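Local coordinates for protein signal transduction histidine kinase, LytS (Clostridium beijerinckii, PDB 5XSJ) that probably works as a membrane-bound sensor histidine kinase that passes phosphate from ATP to a protein histidine, this piece being a four-helix domain that binds another protein, at residues B[23-28]-B[56-61]; B[78-83]-B[119-124]. One frame throughout, in Å; residues are numbered along the deposited sequence.

Interaction 1: B[23-28]-B[56-61]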
loop_
_atom_site.group_PDB
_atom_site.type_symbol
_atom_site.label_atom_id
_atom_site.label_comp_id
_atom_site.label_asym_id
_atom_site.label_seq_id
_atom_site.Cartn_x
_atom_site.Cartn_y
_atom_site.Cartn_z
ATOM N N ASN B 23 -9.354 -23.506 5.254
ATOM C CA ASN B 23 -10.121 -22.427 5.845
ATOM C C ASN B 23 -9.840 -22.288 7.350
ATOM O O ASN B 23 -9.836 -21.185 7.888
ATOM C CB ASN B 23 -11.612 -22.637 5.598
ATOM C CG ASN B 23 -12.455 -21.526 6.185
ATOM O OD1 ASN B 23 -12.364 -20.379 5.764
ATOM N ND2 ASN B 23 -13.281 -21.864 7.162
ATOM N N GLU B 24 -9.592 -23.400 8.035
ATOM C CA GLU B 24 -9.303 -23.327 9.459
ATOM C C GLU B 24 -7.984 -22.614 9.696
ATOM O O GLU B 24 -7.864 -21.805 10.610
ATOM C CB GLU B 24 -9.270 -24.730 10.084
ATOM C CG GLU B 24 -10.662 -25.289 10.357
ATOM C CD GLU B 24 -10.662 -26.788 10.652
ATOM O OE1 GLU B 24 -9.606 -27.346 11.042
ATOM O OE2 GLU B 24 -11.734 -27.403 10.495
ATOM N N ILE B 25 -6.992 -22.934 8.872
ATOM C CA ILE B 25 -5.681 -22.288 8.929
ATOM C C ILE B 25 -5.789 -20.769 8.747
ATOM O O ILE B 25 -5.195 -19.992 9.488
ATOM C CB ILE B 25 -4.748 -22.872 7.840
ATOM C CG1 ILE B 25 -4.424 -24.326 8.160
ATOM C CG2 ILE B 25 -3.476 -22.030 7.696
ATOM C CD1 ILE B 25 -3.834 -25.094 6.998
ATOM N N LYS B 26 -6.575 -20.356 7.765
ATOM C CA LYS B 26 -6.762 -18.937 7.472
ATOM C C LYS B 26 -7.394 -18.217 8.661
ATOM O O LYS B 26 -6.942 -17.146 9.057
ATOM C CB LYS B 26 -7.618 -18.779 6.212
ATOM C CG LYS B 26 -7.721 -17.358 5.678
ATOM C CD LYS B 26 -8.529 -17.334 4.389
ATOM C CE LYS B 26 -8.542 -15.924 3.810
ATOM N NZ LYS B 26 -8.715 -14.928 4.922
ATOM N N GLN B 27 -8.419 -18.824 9.252
ATOM C CA GLN B 27 -9.030 -18.283 10.467
ATOM C C GLN B 27 -8.035 -18.221 11.635
ATOM O O GLN B 27 -8.015 -17.243 12.394
ATOM C CB GLN B 27 -10.225 -19.126 10.896
ATOM C CG GLN B 27 -11.345 -19.291 9.886
ATOM C CD GLN B 27 -12.529 -20.070 10.492
ATOM O OE1 GLN B 27 -12.353 -21.092 11.188
ATOM N NE2 GLN B 27 -13.739 -19.575 10.241
ATOM N N HIS B 28 -7.221 -19.262 11.798
ATOM C CA HIS B 28 -6.222 -19.256 12.885
ATOM C C HIS B 28 -5.240 -18.104 12.718
ATOM O O HIS B 28 -4.910 -17.399 13.674
ATOM C CB HIS B 28 -5.438 -20.571 12.931
ATOM C CG HIS B 28 -6.251 -21.759 13.332
ATOM N ND1 HIS B 28 -7.079 -21.747 14.441
ATOM C CD2 HIS B 28 -6.355 -22.996 12.800
ATOM C CE1 HIS B 28 -7.673 -22.922 14.549
ATOM N NE2 HIS B 28 -7.261 -23.695 13.562
ATOM N N ILE B 56 -0.147 -21.792 16.945
ATOM C CA ILE B 56 0.195 -23.199 17.144
ATOM C C ILE B 56 -0.688 -24.039 16.262
ATOM O O ILE B 56 -0.225 -24.961 15.590
ATOM C CB ILE B 56 0.034 -23.636 18.628
ATOM C CG1 ILE B 56 1.203 -23.114 19.460
ATOM C CG2 ILE B 56 -0.021 -25.145 18.740
ATOM C CD1 ILE B 56 0.908 -23.062 20.958
ATOM N N LEU B 57 -1.968 -23.692 16.227
ATOM C CA LEU B 57 -2.934 -24.469 15.476
ATOM C C LEU B 57 -2.733 -24.296 13.967
ATOM O O LEU B 57 -2.855 -25.259 13.203
ATOM C CB LEU B 57 -4.360 -24.080 15.880
ATOM C CG LEU B 57 -4.798 -24.428 17.312
ATOM C CD1 LEU B 57 -6.070 -23.677 17.690
ATOM C CD2 LEU B 57 -4.995 -25.935 17.473
ATOM N N ALA B 58 -2.449 -23.073 13.527
ATOM C CA ALA B 58 -2.177 -22.844 12.098
ATOM C C ALA B 58 -0.940 -23.633 11.644
ATOM O O ALA B 58 -0.942 -24.282 10.604
ATOM C CB ALA B 58 -1.997 -21.348 11.823
ATOM N N LYS B 59 0.115 -23.571 12.447
ATOM C CA LYS B 59 1.347 -24.302 12.170
ATOM C C LYS B 59 1.140 -25.826 12.035
ATOM O O LYS B 59 1.635 -26.452 11.086
ATOM C CB LYS B 59 2.361 -24.005 13.280
ATOM C CG LYS B 59 3.713 -24.652 13.088
ATOM C CD LYS B 59 4.541 -23.937 12.027
ATOM C CE LYS B 59 5.854 -24.683 11.783
ATOM N NZ LYS B 59 6.581 -24.156 10.597
ATOM N N GLN B 60 0.413 -26.422 12.979
ATOM C CA GLN B 60 0.178 -27.870 12.980
ATOM C C GLN B 60 -0.627 -28.305 11.771
ATOM O O GLN B 60 -0.312 -29.306 11.132
ATOM C CB GLN B 60 -0.556 -28.306 14.259
ATOM C CG GLN B 60 -0.554 -29.830 14.517
ATOM C CD GLN B 60 -1.688 -30.568 13.804
ATOM O OE1 GLN B 60 -2.577 -29.945 13.211
ATOM N NE2 GLN B 60 -1.667 -31.902 13.872
ATOM N N LYS B 61 -1.684 -27.558 11.472
ATOM C CA LYS B 61 -2.554 -27.922 10.357
ATOM C C LYS B 61 -1.869 -27.724 9.007
ATOM O O LYS B 61 -2.087 -28.505 8.086
ATOM C CB LYS B 61 -3.865 -27.140 10.435
ATOM C CG LYS B 61 -4.681 -27.556 11.645
ATOM C CD LYS B 61 -5.968 -26.776 11.814
ATOM C CE LYS B 61 -6.662 -27.211 13.120
ATOM N NZ LYS B 61 -7.895 -26.433 13.418
#

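Interaction 2: B[78-83]-B[119-124]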
loop_
_atom_site.group_PDB
_atom_site.type_symbol
_atom_site.label_atom_id
_atom_site.label_comp_id
_atom_site.label_asym_id
_atom_site.label_seq_id
_atom_site.Cartn_x
_atom_site.Cartn_y
_atom_site.Cartn_z
ATOM N N ARG B 78 4.792 -25.014 1.124
ATOM C CA ARG B 78 6.115 -24.637 1.598
ATOM C C ARG B 78 6.221 -23.113 1.761
ATOM O O ARG B 78 6.738 -22.633 2.756
ATOM C CB ARG B 78 7.212 -25.148 0.656
ATOM C CG ARG B 78 8.610 -24.708 1.088
ATOM C CD ARG B 78 9.701 -25.301 0.222
ATOM N NE ARG B 78 9.600 -24.851 -1.161
ATOM C CZ ARG B 78 10.405 -25.263 -2.137
ATOM N NH1 ARG B 78 11.371 -26.145 -1.874
ATOM N NH2 ARG B 78 10.241 -24.801 -3.372
ATOM N N ASP B 79 5.728 -22.353 0.784
ATOM C CA ASP B 79 5.751 -20.895 0.898
ATOM C C ASP B 79 4.925 -20.423 2.093
ATOM O O ASP B 79 5.307 -19.502 2.808
ATOM C CB ASP B 79 5.218 -20.232 -0.378
ATOM C CG ASP B 79 6.186 -20.329 -1.549
ATOM O OD1 ASP B 79 7.391 -20.605 -1.325
ATOM O OD2 ASP B 79 5.735 -20.113 -2.700
ATOM N N LEU B 80 3.769 -21.045 2.280
ATOM C CA LEU B 80 2.875 -20.658 3.352
ATOM C C LEU B 80 3.489 -21.018 4.718
ATOM O O LEU B 80 3.466 -20.223 5.649
ATOM C CB LEU B 80 1.511 -21.329 3.153
ATOM C CG LEU B 80 0.547 -21.281 4.340
ATOM C CD1 LEU B 80 0.238 -19.840 4.776
ATOM C CD2 LEU B 80 -0.722 -22.047 4.018
ATOM N N ASP B 81 4.056 -22.210 4.819
ATOM C CA ASP B 81 4.689 -22.674 6.059
ATOM C C ASP B 81 5.854 -21.780 6.465
ATOM O O ASP B 81 5.966 -21.356 7.617
ATOM C CB ASP B 81 5.164 -24.117 5.881
ATOM C CG ASP B 81 5.481 -24.808 7.213
ATOM O OD1 ASP B 81 4.936 -24.403 8.267
ATOM O OD2 ASP B 81 6.281 -25.769 7.196
ATOM N N ASN B 82 6.731 -21.486 5.511
ATOM C CA ASN B 82 7.826 -20.559 5.767
ATOM C C ASN B 82 7.360 -19.151 6.098
ATOM O O ASN B 82 7.919 -18.494 6.953
ATOM C CB ASN B 82 8.759 -20.528 4.572
ATOM C CG ASN B 82 9.629 -21.739 4.519
ATOM O OD1 ASN B 82 10.017 -22.263 5.565
ATOM N ND2 ASN B 82 9.926 -22.218 3.320
ATOM N N THR B 83 6.315 -18.694 5.427
ATOM C CA THR B 83 5.818 -17.348 5.663
ATOM C C THR B 83 5.219 -17.262 7.065
ATOM O O THR B 83 5.370 -16.252 7.750
ATOM C CB THR B 83 4.780 -16.949 4.582
ATOM O OG1 THR B 83 5.388 -17.077 3.295
ATOM C CG2 THR B 83 4.293 -15.527 4.762
ATOM N N SER B 119 -0.877 -11.050 6.194
ATOM C CA SER B 119 -1.671 -10.880 4.975
ATOM C C SER B 119 -1.148 -11.756 3.856
ATOM O O SER B 119 -1.939 -12.267 3.077
ATOM C CB SER B 119 -1.712 -9.415 4.522
ATOM O OG SER B 119 -0.496 -9.027 3.896
ATOM N N TYR B 120 0.165 -11.962 3.767
ATOM C CA TYR B 120 0.678 -12.908 2.763
ATOM C C TYR B 120 0.111 -14.306 3.015
ATOM O O TYR B 120 -0.262 -15.000 2.068
ATOM C CB TYR B 120 2.208 -12.989 2.766
ATOM C CG TYR B 120 2.927 -11.666 2.628
ATOM C CD1 TYR B 120 2.352 -10.589 1.955
ATOM C CD2 TYR B 120 4.189 -11.494 3.187
ATOM C CE1 TYR B 120 3.020 -9.380 1.849
ATOM C CE2 TYR B 120 4.865 -10.307 3.073
ATOM C CZ TYR B 120 4.283 -9.251 2.416
ATOM O OH TYR B 120 4.980 -8.079 2.328
ATOM N N CYS B 121 0.062 -14.718 4.291
ATOM C CA CYS B 121 -0.501 -16.024 4.658
ATOM C C CYS B 121 -1.954 -16.166 4.155
ATOM O O CYS B 121 -2.327 -17.187 3.589
ATOM C CB CYS B 121 -0.426 -16.243 6.186
ATOM S SG CYS B 121 1.269 -16.444 6.832
ATOM N N ASP B 122 -2.759 -15.128 4.340
ATOM C CA ASP B 122 -4.122 -15.117 3.809
ATOM C C ASP B 122 -4.212 -15.379 2.325
ATOM O O ASP B 122 -5.116 -16.088 1.882
ATOM C CB ASP B 122 -4.805 -13.787 4.102
ATOM C CG ASP B 122 -5.300 -13.710 5.510
ATOM O OD1 ASP B 122 -5.281 -14.766 6.185
ATOM O OD2 ASP B 122 -5.699 -12.608 5.945
ATOM N N ALA B 123 -3.290 -14.808 1.551
ATOM C CA ALA B 123 -3.311 -15.005 0.102
ATOM C C ALA B 123 -2.905 -16.429 -0.283
ATOM O O ALA B 123 -3.495 -17.015 -1.196
ATOM C CB ALA B 123 -2.406 -13.983 -0.605
ATOM N N TYR B 124 -1.901 -16.990 0.392
ATOM C CA TYR B 124 -1.531 -18.385 0.124
ATOM C C TYR B 124 -2.716 -19.308 0.430
ATOM O O TYR B 124 -3.008 -20.240 -0.314
ATOM C CB TYR B 124 -0.302 -18.806 0.941
ATOM C CG TYR B 124 0.959 -18.082 0.532
ATOM C CD1 TYR B 124 1.337 -18.011 -0.803
ATOM C CD2 TYR B 124 1.749 -17.436 1.467
ATOM C CE1 TYR B 124 2.475 -17.339 -1.192
ATOM C CE2 TYR B 124 2.900 -16.757 1.087
ATOM C CZ TYR B 124 3.256 -16.714 -0.242
ATOM O OH TYR B 124 4.383 -16.033 -0.635
HETATM O O HOH W 1 5.417 -14.632 1.720
#

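Interaction 1: B[23-28]-B[56-61]
The ammonium of K61 is gripped by two side chains of the facing helix: NZ gives a hydrogen bond of 2.8 Å to NE2 of H28 and a salt bridge of 3.1 Å to OE1 of E24. The two acceptors are met differently. NZ lies 7° out of the imidazole plane, at the ring edge, but approaches OE1 from above the carboxylate, 41° out of its plane. Accepting at NE2 would leave the ring proton on ND1, consistent with the hydrogen bond of ND1 to E54, so both ring nitrogens are tied to helix 45-67 and the ring's rotation is fixed. L57 CB lies 3.6 Å from the ring centroid, nearly along the normal, a CH-pi contact over one face. Beyond CG, K61 runs extended and crosses H28 and E24 at about right angles. Nearer its backbone, K61 CB rests 3.7 Å from I25 CG1. The buried side is apolar: A58 CB meets H28 CB at 3.7 Å, and the small alanine fits a CA-CA approach of 4.8 Å between I25 and A58. Segment axes 8.5 Å apart, with N-to-C directions at 151°, show antiparallel packing of consecutive helices, two of the four in this helical bundle.

Interaction 2: B[78-83]-B[119-124]
Y124 reaches from helix 104-133 across to helix 73-99, and each part of it meets something different. Its CB packs 3.8 Å from L80 CB, at the apolar root of the contact. A chi1 of -67° puts CG anti to the carbonyl carbon and turns the ring toward the facing helix, one face set against D79 and L80. That face receives D79 CB, 4.2 Å from the ring centroid and 20° off the normal, a CH-pi contact offset toward the rim; the backbone N of L80 lies over the same face. Along the rim, CE2 comes to 3.3 Å from T83 OG1, which lies obliquely to the ring. At the tip, OH is joined to a water lying in the ring plane, and this water donates to T83 OG1 at 2.9 Å, so a single water links the two hydroxyls across the helices. The threonine methyl points elsewhere: CG2 is anti to the backbone N, and it sits 3.8 Å from both C121 SG and Y120 CB, near the edge of the Y120 ring. Deeper in, L80 CD1 lies 3.9 Å from C121 CB, while L80 also packs on L128 and I62. The polar ends of D79 and Y120 serve another surface: in the chain of another protein, a basic side chain pairs with D79 and an acidic one hydrogen-bonds to Y120 OH, and that chain also packs on Y124 and T83. With axes 9.5 Å apart at 159°, the pair is an antiparallel helix packing of a four-helix bundle, with a partner-binding face along its side.

Overall arrangement
From the N terminus, helix 15-42 turns back into helix 45-67, and interaction 1 closes that first hairpin; helix 73-99 then turns back into helix 104-133, and interaction 2 closes the second. The contacts are in series, neither nested nor crossed, with centres 11 Å apart. The hairpins are joined by a 2.9 Å salt bridge from K59 NZ to D81 OD1, between the second and third helices, and they touch where K26 CG of the first helix packs 3.6 Å from D122 OD1 of the fourth. Helix 15-42 also meets the second subunit through N23, whereas interaction 2 borders the other protein, so the bundle carries both interfaces.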